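Local coordinates for protein putative branched-chain amino acid aminotransferase IlvE (Streptococcus mutans, PDB 4DQN) that probably transfers amino groups between branched-chain amino acids and 2-oxoglutarate with the help of pyridoxal 5'-phosphate, at residues 67-80 / 329-343. Sequence-based numbering, arbitrary orientation.
Sequences YRTKDGSVQLFRPN and QFGDVKAPEGWIYKV
Gln75 places CG between its backbone N and carbonyl carbon (chi1 62°) and then runs extended, which carries its amide to both Gln329 and Lys342; Lys342, bent about CB-CG and again about CG-CD (chi3 -78°), brings NZ to the amide oxygen. Gln75 NE2 donates to Gln329 O (2.9 Å) from above the carbonyl plane, while Gln75 OE1 accepts from Lys342 NZ at 2.7 Å, so both ends of the amide are held. The same ammonium also donates to Ser73 OG (3.2 Å). Gln329 wedges between two rings, its CB over a face of Tyr67 and its CG over a face of Phe77, 3.6 Å from the ring centroid. Tyr67 turns its CD2 edge onto the face of Phe330, ring planes 80° apart. Arg78 lays its guanidinium flat on the Trp339 indole, Arg78 CZ 3.7 Å from the five-membered-ring centroid, a stacked cation-pi pair; Pro336 covers the other indole face. On the opposite sheet face from Gln75, Pro79 CG sits over the Tyr341 ring, and helix 100-113 packs against Leu76 and Tyr341. Leu76 and Tyr341 exchange two backbone hydrogen bonds, adding strand 340-342 antiparallel to strand 74-77 of the hairpin 59-68/74-77, outermost in this chain's seven-stranded antiparallel sheet.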
ATOM      1  N   TYR A  67     -23.771  17.378   6.129  1.00 26.80           N
ATOM      2  CA  TYR A  67     -25.191  17.142   5.916  1.00 28.38           C
ATOM      3  C   TYR A  67     -25.931  18.465   6.018  1.00 31.37           C
ATOM      4  O   TYR A  67     -25.729  19.203   6.982  1.00 29.21           O
ATOM      5  CB  TYR A  67     -25.721  16.203   7.014  1.00 28.47           C
ATOM      6  CG  TYR A  67     -25.017  14.861   7.089  1.00 25.92           C
ATOM      7  CD1 TYR A  67     -23.818  14.715   7.791  1.00 27.24           C
ATOM      8  CD2 TYR A  67     -25.551  13.742   6.463  1.00 27.66           C
ATOM      9  CE1 TYR A  67     -23.167  13.479   7.850  1.00 27.74           C
ATOM     10  CE2 TYR A  67     -24.913  12.511   6.521  1.00 27.52           C
ATOM     11  CZ  TYR A  67     -23.725  12.390   7.216  1.00 26.47           C
ATOM     12  OH  TYR A  67     -23.097  11.161   7.275  1.00 26.61           O
ATOM     13  N   ARG A  68     -26.786  18.777   5.048  1.00 31.54           N
ATOM     14  CA  ARG A  68     -27.656  19.949   5.202  1.00 32.23           C
ATOM     15  C   ARG A  68     -28.910  19.575   5.991  1.00 31.44           C
ATOM     16  O   ARG A  68     -29.529  18.538   5.733  1.00 31.84           O
ATOM     17  CB  ARG A  68     -28.035  20.552   3.846  1.00 30.94           C
ATOM     18  CG  ARG A  68     -28.641  21.944   3.970  1.00 31.96           C
ATOM     19  CD  ARG A  68     -29.034  22.515   2.622  1.00 32.54           C
ATOM     20  NE  ARG A  68     -27.878  22.708   1.737  1.00 33.93           N
ATOM     21  CZ  ARG A  68     -27.057  23.756   1.799  1.00 33.99           C
ATOM     22  NH1 ARG A  68     -27.252  24.699   2.713  1.00 35.40           N
ATOM     23  NH2 ARG A  68     -26.044  23.865   0.945  1.00 33.72           N
ATOM     24  N   THR A  69     -29.278  20.414   6.954  1.00 32.93           N
ATOM     25  CA  THR A  69     -30.432  20.143   7.806  1.00 32.62           C
ATOM     26  C   THR A  69     -31.698  20.856   7.315  1.00 35.30           C
ATOM     27  O   THR A  69     -31.666  21.606   6.342  1.00 31.00           O
ATOM     28  CB  THR A  69     -30.167  20.556   9.266  1.00 30.94           C
ATOM     29  OG1 THR A  69     -29.968  21.977   9.337  1.00 30.50           O
ATOM     30  CG2 THR A  69     -28.942  19.839   9.809  1.00 30.38           C
ATOM     31  N   LYS A  70     -32.804  20.626   8.014  1.00 32.87           N
ATOM     32  CA  LYS A  70     -34.108  21.130   7.603  1.00 35.58           C
ATOM     33  C   LYS A  70     -34.176  22.663   7.518  1.00 36.67           C
ATOM     34  O   LYS A  70     -34.926  23.203   6.699  1.00 39.47           O
ATOM     35  CB  LYS A  70     -35.176  20.582   8.557  1.00 36.95           C
ATOM     36  CG  LYS A  70     -36.587  20.524   7.994  1.00 46.36           C
ATOM     37  CD  LYS A  70     -37.512  19.764   8.948  1.00 47.87           C
ATOM     38  CE  LYS A  70     -37.424  20.329  10.360  1.00 46.24           C
ATOM     39  NZ  LYS A  70     -38.145  19.497  11.385  1.00 47.13           N
ATOM     40  N   ASP A  71     -33.398  23.367   8.341  1.00 33.58           N
ATOM     41  CA  ASP A  71     -33.412  24.831   8.300  1.00 36.64           C
ATOM     42  C   ASP A  71     -32.367  25.400   7.342  1.00 38.07           C
ATOM     43  O   ASP A  71     -32.212  26.616   7.234  1.00 33.63           O
ATOM     44  CB  ASP A  71     -33.282  25.455   9.704  1.00 33.74           C
ATOM     45  CG  ASP A  71     -31.890  25.321  10.297  1.00 37.83           C
ATOM     46  OD1 ASP A  71     -31.029  24.602   9.736  1.00 36.06           O
ATOM     47  OD2 ASP A  71     -31.652  25.939  11.359  1.00 38.05           O
ATOM     48  N   GLY A  72     -31.639  24.513   6.665  1.00 33.02           N
ATOM     49  CA  GLY A  72     -30.649  24.939   5.693  1.00 32.56           C
ATOM     50  C   GLY A  72     -29.211  24.892   6.188  1.00 36.78           C
ATOM     51  O   GLY A  72     -28.274  24.879   5.377  1.00 34.04           O
ATOM     52  N   SER A  73     -29.025  24.871   7.505  1.00 30.99           N
ATOM     53  CA  SER A  73     -27.676  24.839   8.064  1.00 33.44           C
ATOM     54  C   SER A  73     -27.006  23.483   7.812  1.00 32.51           C
ATOM     55  O   SER A  73     -27.682  22.464   7.611  1.00 30.51           O
ATOM     56  CB  SER A  73     -27.680  25.186   9.555  1.00 36.63           C
ATOM     57  OG  SER A  73     -28.504  24.300  10.295  1.00 38.47           O
ATOM     58  N   VAL A  74     -25.675  23.484   7.807  1.00 32.11           N
ATOM     59  CA  VAL A  74     -24.902  22.297   7.446  1.00 30.28           C
ATOM     60  C   VAL A  74     -24.112  21.823   8.659  1.00 30.08           C
ATOM     61  O   VAL A  74     -23.654  22.632   9.466  1.00 29.47           O
ATOM     62  CB  VAL A  74     -23.950  22.605   6.276  1.00 31.50           C
ATOM     63  CG1 VAL A  74     -23.113  21.364   5.910  1.00 29.58           C
ATOM     64  CG2 VAL A  74     -24.756  23.067   5.075  1.00 31.48           C
ATOM     65  N   GLN A  75     -23.969  20.513   8.810  1.00 28.62           N
ATOM     66  CA  GLN A  75     -23.248  19.985   9.961  1.00 29.06           C
ATOM     67  C   GLN A  75     -22.388  18.771   9.603  1.00 28.81           C
ATOM     68  O   GLN A  75     -22.651  18.074   8.623  1.00 28.02           O
ATOM     69  CB  GLN A  75     -24.234  19.636  11.085  1.00 30.31           C
ATOM     70  CG  GLN A  75     -25.252  18.562  10.709  1.00 28.90           C
ATOM     71  CD  GLN A  75     -26.377  18.474  11.721  1.00 32.30           C
ATOM     72  OE1 GLN A  75     -26.726  19.468  12.343  1.00 30.73           O
ATOM     73  NE2 GLN A  75     -26.950  17.283  11.892  1.00 32.60           N
ATOM     74  N   LEU A  76     -21.352  18.543  10.404  1.00 27.74           N
ATOM     75  CA  LEU A  76     -20.521  17.351  10.293  1.00 29.61           C
ATOM     76  C   LEU A  76     -20.978  16.361  11.346  1.00 29.36           C
ATOM     77  O   LEU A  76     -21.611  16.751  12.337  1.00 31.12           O
ATOM     78  CB  LEU A  76     -19.053  17.704  10.540  1.00 25.89           C
ATOM     79  CG  LEU A  76     -18.416  18.599   9.485  1.00 28.14           C
ATOM     80  CD1 LEU A  76     -17.018  19.016   9.933  1.00 30.66           C
ATOM     81  CD2 LEU A  76     -18.361  17.880   8.128  1.00 26.61           C
ATOM     82  N   PHE A  77     -20.660  15.088  11.128  1.00 29.08           N
ATOM     83  CA  PHE A  77     -21.069  14.006  12.016  1.00 29.24           C
ATOM     84  C   PHE A  77     -19.835  13.287  12.565  1.00 29.82           C
ATOM     85  O   PHE A  77     -19.131  12.580  11.827  1.00 29.98           O
ATOM     86  CB  PHE A  77     -21.970  13.032  11.244  1.00 24.85           C
ATOM     87  CG  PHE A  77     -22.339  11.791  12.015  1.00 31.66           C
ATOM     88  CD1 PHE A  77     -23.344  11.825  12.979  1.00 28.75           C
ATOM     89  CD2 PHE A  77     -21.692  10.579  11.763  1.00 29.22           C
ATOM     90  CE1 PHE A  77     -23.689  10.675  13.688  1.00 32.05           C
ATOM     91  CE2 PHE A  77     -22.027   9.431  12.466  1.00 30.02           C
ATOM     92  CZ  PHE A  77     -23.030   9.477  13.432  1.00 31.31           C
ATOM     93  N   ARG A  78     -19.579  13.491  13.856  1.00 26.90           N
ATOM     94  CA  ARG A  78     -18.468  12.859  14.563  1.00 29.39           C
ATOM     95  C   ARG A  78     -17.086  12.999  13.890  1.00 27.80           C
ATOM     96  O   ARG A  78     -16.341  12.028  13.830  1.00 26.33           O
ATOM     97  CB  ARG A  78     -18.794  11.372  14.800  1.00 29.78           C
ATOM     98  CG  ARG A  78     -20.095  11.142  15.600  1.00 34.42           C
ATOM     99  CD  ARG A  78     -20.498   9.656  15.654  1.00 32.72           C
ATOM    100  NE  ARG A  78     -20.098   8.785  16.784  1.00 39.13           N
ATOM    101  CZ  ARG A  78     -19.190   9.021  17.729  1.00 33.13           C
ATOM    102  NH1 ARG A  78     -18.505  10.136  17.770  1.00 44.67           N
ATOM    103  NH2 ARG A  78     -18.959   8.113  18.668  1.00 35.74           N
ATOM    104  N   PRO A  79     -16.725  14.209  13.407  1.00 27.99           N
ATOM    105  CA  PRO A  79     -15.442  14.277  12.705  1.00 27.86           C
ATOM    106  C   PRO A  79     -14.265  14.088  13.657  1.00 30.88           C
ATOM    107  O   PRO A  79     -13.175  13.777  13.183  1.00 29.69           O
ATOM    108  CB  PRO A  79     -15.432  15.693  12.140  1.00 26.42           C
ATOM    109  CG  PRO A  79     -16.294  16.491  13.112  1.00 27.37           C
ATOM    110  CD  PRO A  79     -17.383  15.530  13.484  1.00 28.40           C
ATOM    111  N   ASN A  80     -14.474  14.279  14.962  1.00 25.96           N
ATOM    112  CA  ASN A  80     -13.449  13.946  15.954  1.00 27.73           C
ATOM    113  C   ASN A  80     -13.015  12.486  15.856  1.00 29.58           C
ATOM    114  O   ASN A  80     -11.838  12.157  16.072  1.00 28.01           O
ATOM    115  CB  ASN A  80     -13.947  14.230  17.378  1.00 29.06           C
ATOM    116  CG  ASN A  80     -15.145  13.376  17.754  1.00 31.41           C
ATOM    117  OD1 ASN A  80     -16.147  13.342  17.033  1.00 30.38           O
ATOM    118  ND2 ASN A  80     -15.042  12.665  18.872  1.00 31.58           N
ATOM    119  N   GLN A 329     -27.829  12.151  11.666  1.00 27.94           N
ATOM    120  CA  GLN A 329     -26.867  12.799  10.779  1.00 29.60           C
ATOM    121  C   GLN A 329     -27.470  14.018  10.085  1.00 29.69           C
ATOM    122  O   GLN A 329     -26.843  15.075  10.015  1.00 28.71           O
ATOM    123  CB  GLN A 329     -26.336  11.783   9.768  1.00 27.55           C
ATOM    124  CG  GLN A 329     -25.472  10.686  10.410  1.00 28.56           C
ATOM    125  CD  GLN A 329     -25.213   9.508   9.492  1.00 30.04           C
ATOM    126  OE1 GLN A 329     -26.038   9.184   8.638  1.00 30.77           O
ATOM    127  NE2 GLN A 329     -24.057   8.854   9.664  1.00 29.45           N
ATOM    128  N   PHE A 330     -28.695  13.879   9.589  1.00 30.31           N
ATOM    129  CA  PHE A 330     -29.346  14.983   8.882  1.00 29.94           C
ATOM    130  C   PHE A 330     -30.089  15.938   9.813  1.00 32.33           C
ATOM    131  O   PHE A 330     -30.700  16.903   9.345  1.00 30.51           O
ATOM    132  CB  PHE A 330     -30.309  14.461   7.817  1.00 28.16           C
ATOM    133  CG  PHE A 330     -29.630  13.898   6.603  1.00 29.35           C
ATOM    134  CD1 PHE A 330     -29.330  14.709   5.516  1.00 31.27           C
ATOM    135  CD2 PHE A 330     -29.320  12.550   6.534  1.00 28.72           C
ATOM    136  CE1 PHE A 330     -28.714  14.184   4.385  1.00 30.07           C
ATOM    137  CE2 PHE A 330     -28.708  12.016   5.408  1.00 31.71           C
ATOM    138  CZ  PHE A 330     -28.400  12.836   4.336  1.00 33.08           C
ATOM    139  N   GLY A 331     -30.041  15.669  11.116  1.00 26.70           N
ATOM    140  CA  GLY A 331     -30.540  16.605  12.111  1.00 31.48           C
ATOM    141  C   GLY A 331     -32.013  16.460  12.458  1.00 30.60           C
ATOM    142  O   GLY A 331     -32.552  17.290  13.175  1.00 32.66           O
ATOM    143  N   ASP A 332     -32.664  15.419  11.944  1.00 29.48           N
ATOM    144  CA  ASP A 332     -34.093  15.215  12.180  1.00 32.72           C
ATOM    145  C   ASP A 332     -34.372  14.427  13.456  1.00 36.01           C
ATOM    146  O   ASP A 332     -35.524  14.335  13.881  1.00 34.62           O
ATOM    147  CB  ASP A 332     -34.739  14.477  11.003  1.00 32.62           C
ATOM    148  CG  ASP A 332     -34.721  15.286   9.722  1.00 34.17           C
ATOM    149  OD1 ASP A 332     -34.871  16.526   9.781  1.00 34.69           O
ATOM    150  OD2 ASP A 332     -34.555  14.673   8.650  1.00 36.55           O
ATOM    151  N   VAL A 333     -33.326  13.845  14.048  1.00 31.22           N
ATOM    152  CA  VAL A 333     -33.453  13.070  15.288  1.00 30.45           C
ATOM    153  C   VAL A 333     -32.449  13.597  16.317  1.00 31.04           C
ATOM    154  O   VAL A 333     -31.318  13.913  15.953  1.00 29.20           O
ATOM    155  CB  VAL A 333     -33.223  11.548  15.031  1.00 30.14           C
ATOM    156  CG1 VAL A 333     -33.198  10.760  16.333  1.00 27.74           C
ATOM    157  CG2 VAL A 333     -34.301  10.987  14.121  1.00 32.49           C
ATOM    158  N   LYS A 334     -32.847  13.716  17.590  1.00 30.86           N
ATOM    159  CA  LYS A 334     -31.926  14.228  18.618  1.00 30.72           C
ATOM    160  C   LYS A 334     -30.650  13.393  18.687  1.00 31.64           C
ATOM    161  O   LYS A 334     -30.706  12.156  18.725  1.00 29.54           O
ATOM    162  CB  LYS A 334     -32.568  14.237  20.004  1.00 32.00           C
ATOM    163  CG  LYS A 334     -31.800  15.100  21.013  1.00 34.09           C
ATOM    164  CD  LYS A 334     -32.059  14.655  22.451  1.00 37.21           C
ATOM    165  CE  LYS A 334     -31.887  15.791  23.447  1.00 36.96           C
ATOM    166  NZ  LYS A 334     -30.703  16.658  23.212  1.00 41.20           N
ATOM    167  N   ALA A 335     -29.504  14.069  18.728  1.00 30.96           N
ATOM    168  CA  ALA A 335     -28.208  13.387  18.671  1.00 30.16           C
ATOM    169  C   ALA A 335     -27.695  13.012  20.038  1.00 30.04           C
ATOM    170  O   ALA A 335     -28.037  13.660  21.031  1.00 32.35           O
ATOM    171  CB  ALA A 335     -27.187  14.278  17.998  1.00 30.97           C
ATOM    172  N   PRO A 336     -26.843  11.977  20.104  1.00 30.55           N
ATOM    173  CA  PRO A 336     -26.119  11.792  21.361  1.00 31.29           C
ATOM    174  C   PRO A 336     -25.238  13.011  21.607  1.00 31.65           C
ATOM    175  O   PRO A 336     -24.907  13.723  20.649  1.00 29.49           O
ATOM    176  CB  PRO A 336     -25.245  10.555  21.086  1.00 30.53           C
ATOM    177  CG  PRO A 336     -25.994   9.794  20.023  1.00 29.72           C
ATOM    178  CD  PRO A 336     -26.605  10.873  19.150  1.00 29.96           C
ATOM    179  N   GLU A 337     -24.873  13.254  22.863  1.00 31.62           N
ATOM    180  CA  GLU A 337     -23.976  14.355  23.208  1.00 36.41           C
ATOM    181  C   GLU A 337     -22.639  14.264  22.463  1.00 33.01           C
ATOM    182  O   GLU A 337     -22.039  13.194  22.388  1.00 34.30           O
ATOM    183  CB  GLU A 337     -23.712  14.344  24.713  1.00 39.22           C
ATOM    184  CG  GLU A 337     -23.213  15.659  25.272  1.00 44.49           C
ATOM    185  CD  GLU A 337     -24.320  16.689  25.388  1.00 60.55           C
ATOM    186  OE1 GLU A 337     -25.463  16.400  24.951  1.00 60.53           O
ATOM    187  OE2 GLU A 337     -24.050  17.789  25.922  1.00 65.68           O
ATOM    188  N   GLY A 338     -22.195  15.385  21.898  1.00 33.27           N
ATOM    189  CA  GLY A 338     -20.873  15.472  21.292  1.00 37.68           C
ATOM    190  C   GLY A 338     -20.728  14.959  19.869  1.00 34.20           C
ATOM    191  O   GLY A 338     -19.638  15.026  19.308  1.00 37.58           O
ATOM    192  N   TRP A 339     -21.803  14.438  19.279  1.00 31.11           N
ATOM    193  CA  TRP A 339     -21.725  13.860  17.934  1.00 31.85           C
ATOM    194  C   TRP A 339     -21.798  14.872  16.799  1.00 31.57           C
ATOM    195  O   TRP A 339     -21.136  14.714  15.770  1.00 33.06           O
ATOM    196  CB  TRP A 339     -22.828  12.823  17.714  1.00 32.01           C
ATOM    197  CG  TRP A 339     -22.565  11.494  18.351  1.00 31.16           C
ATOM    198  CD1 TRP A 339     -21.733  11.232  19.403  1.00 31.92           C
ATOM    199  CD2 TRP A 339     -23.154  10.246  17.981  1.00 29.13           C
ATOM    200  NE1 TRP A 339     -21.773   9.890  19.711  1.00 32.11           N
ATOM    201  CE2 TRP A 339     -22.639   9.264  18.852  1.00 32.84           C
ATOM    202  CE3 TRP A 339     -24.076   9.863  16.998  1.00 28.51           C
ATOM    203  CZ2 TRP A 339     -23.012   7.911  18.763  1.00 31.61           C
ATOM    204  CZ3 TRP A 339     -24.450   8.525  16.915  1.00 29.80           C
ATOM    205  CH2 TRP A 339     -23.917   7.566  17.796  1.00 27.63           C
ATOM    206  N   ILE A 340     -22.633  15.890  16.960  1.00 30.39           N
ATOM    207  CA  ILE A 340     -22.861  16.831  15.877  1.00 30.97           C
ATOM    208  C   ILE A 340     -21.955  18.050  16.001  1.00 31.48           C
ATOM    209  O   ILE A 340     -21.809  18.619  17.081  1.00 32.94           O
ATOM    210  CB  ILE A 340     -24.322  17.302  15.838  1.00 31.72           C
ATOM    211  CG1 ILE A 340     -25.278  16.104  15.765  1.00 30.59           C
ATOM    212  CG2 ILE A 340     -24.544  18.252  14.673  1.00 30.89           C
ATOM    213  CD1 ILE A 340     -25.025  15.126  14.604  1.00 30.66           C
ATOM    214  N   TYR A 341     -21.336  18.431  14.889  1.00 29.86           N
ATOM    215  CA  TYR A 341     -20.483  19.612  14.829  1.00 31.69           C
ATOM    216  C   TYR A 341     -21.029  20.538  13.753  1.00 33.80           C
ATOM    217  O   TYR A 341     -20.852  20.281  12.551  1.00 29.13           O
ATOM    218  CB  TYR A 341     -19.061  19.220  14.448  1.00 27.84           C
ATOM    219  CG  TYR A 341     -18.245  18.589  15.541  1.00 29.65           C
ATOM    220  CD1 TYR A 341     -18.556  17.329  16.035  1.00 28.30           C
ATOM    221  CD2 TYR A 341     -17.136  19.245  16.059  1.00 27.93           C
ATOM    222  CE1 TYR A 341     -17.794  16.752  17.018  1.00 28.18           C
ATOM    223  CE2 TYR A 341     -16.372  18.678  17.042  1.00 28.99           C
ATOM    224  CZ  TYR A 341     -16.703  17.433  17.522  1.00 30.04           C
ATOM    225  OH  TYR A 341     -15.926  16.864  18.512  1.00 31.68           O
ATOM    226  N   LYS A 342     -21.702  21.603  14.179  1.00 30.77           N
ATOM    227  CA  LYS A 342     -22.240  22.593  13.247  1.00 36.35           C
ATOM    228  C   LYS A 342     -21.092  23.293  12.543  1.00 34.10           C
ATOM    229  O   LYS A 342     -20.098  23.658  13.163  1.00 36.23           O
ATOM    230  CB  LYS A 342     -23.112  23.615  13.975  1.00 34.61           C
ATOM    231  CG  LYS A 342     -24.322  23.008  14.656  1.00 37.07           C
ATOM    232  CD  LYS A 342     -25.124  22.151  13.680  1.00 38.55           C
ATOM    233  CE  LYS A 342     -25.975  23.004  12.752  1.00 40.25           C
ATOM    234  NZ  LYS A 342     -27.060  22.186  12.142  1.00 41.94           N
ATOM    235  N   VAL A 343     -21.239  23.486  11.241  1.00 33.55           N
ATOM    236  CA  VAL A 343     -20.140  23.963  10.412  1.00 37.42           C
ATOM    237  C   VAL A 343     -19.819  25.448  10.655  1.00 45.92           C
ATOM    238  O   VAL A 343     -18.668  25.893  10.506  1.00 44.63           O
ATOM    239  CB  VAL A 343     -20.424  23.619   8.936  1.00 38.00           C
ATOM    240  CG1 VAL A 343     -19.912  24.666   8.008  1.00 37.79           C
ATOM    241  CG2 VAL A 343     -19.841  22.237   8.604  1.00 32.00           C
TER
HETATM  242  O   HOH W   1     -24.426   9.012   6.308  1.00 30.16           O
HETATM  243  O   HOH W   2     -32.955  18.407   9.797  1.00 31.84           O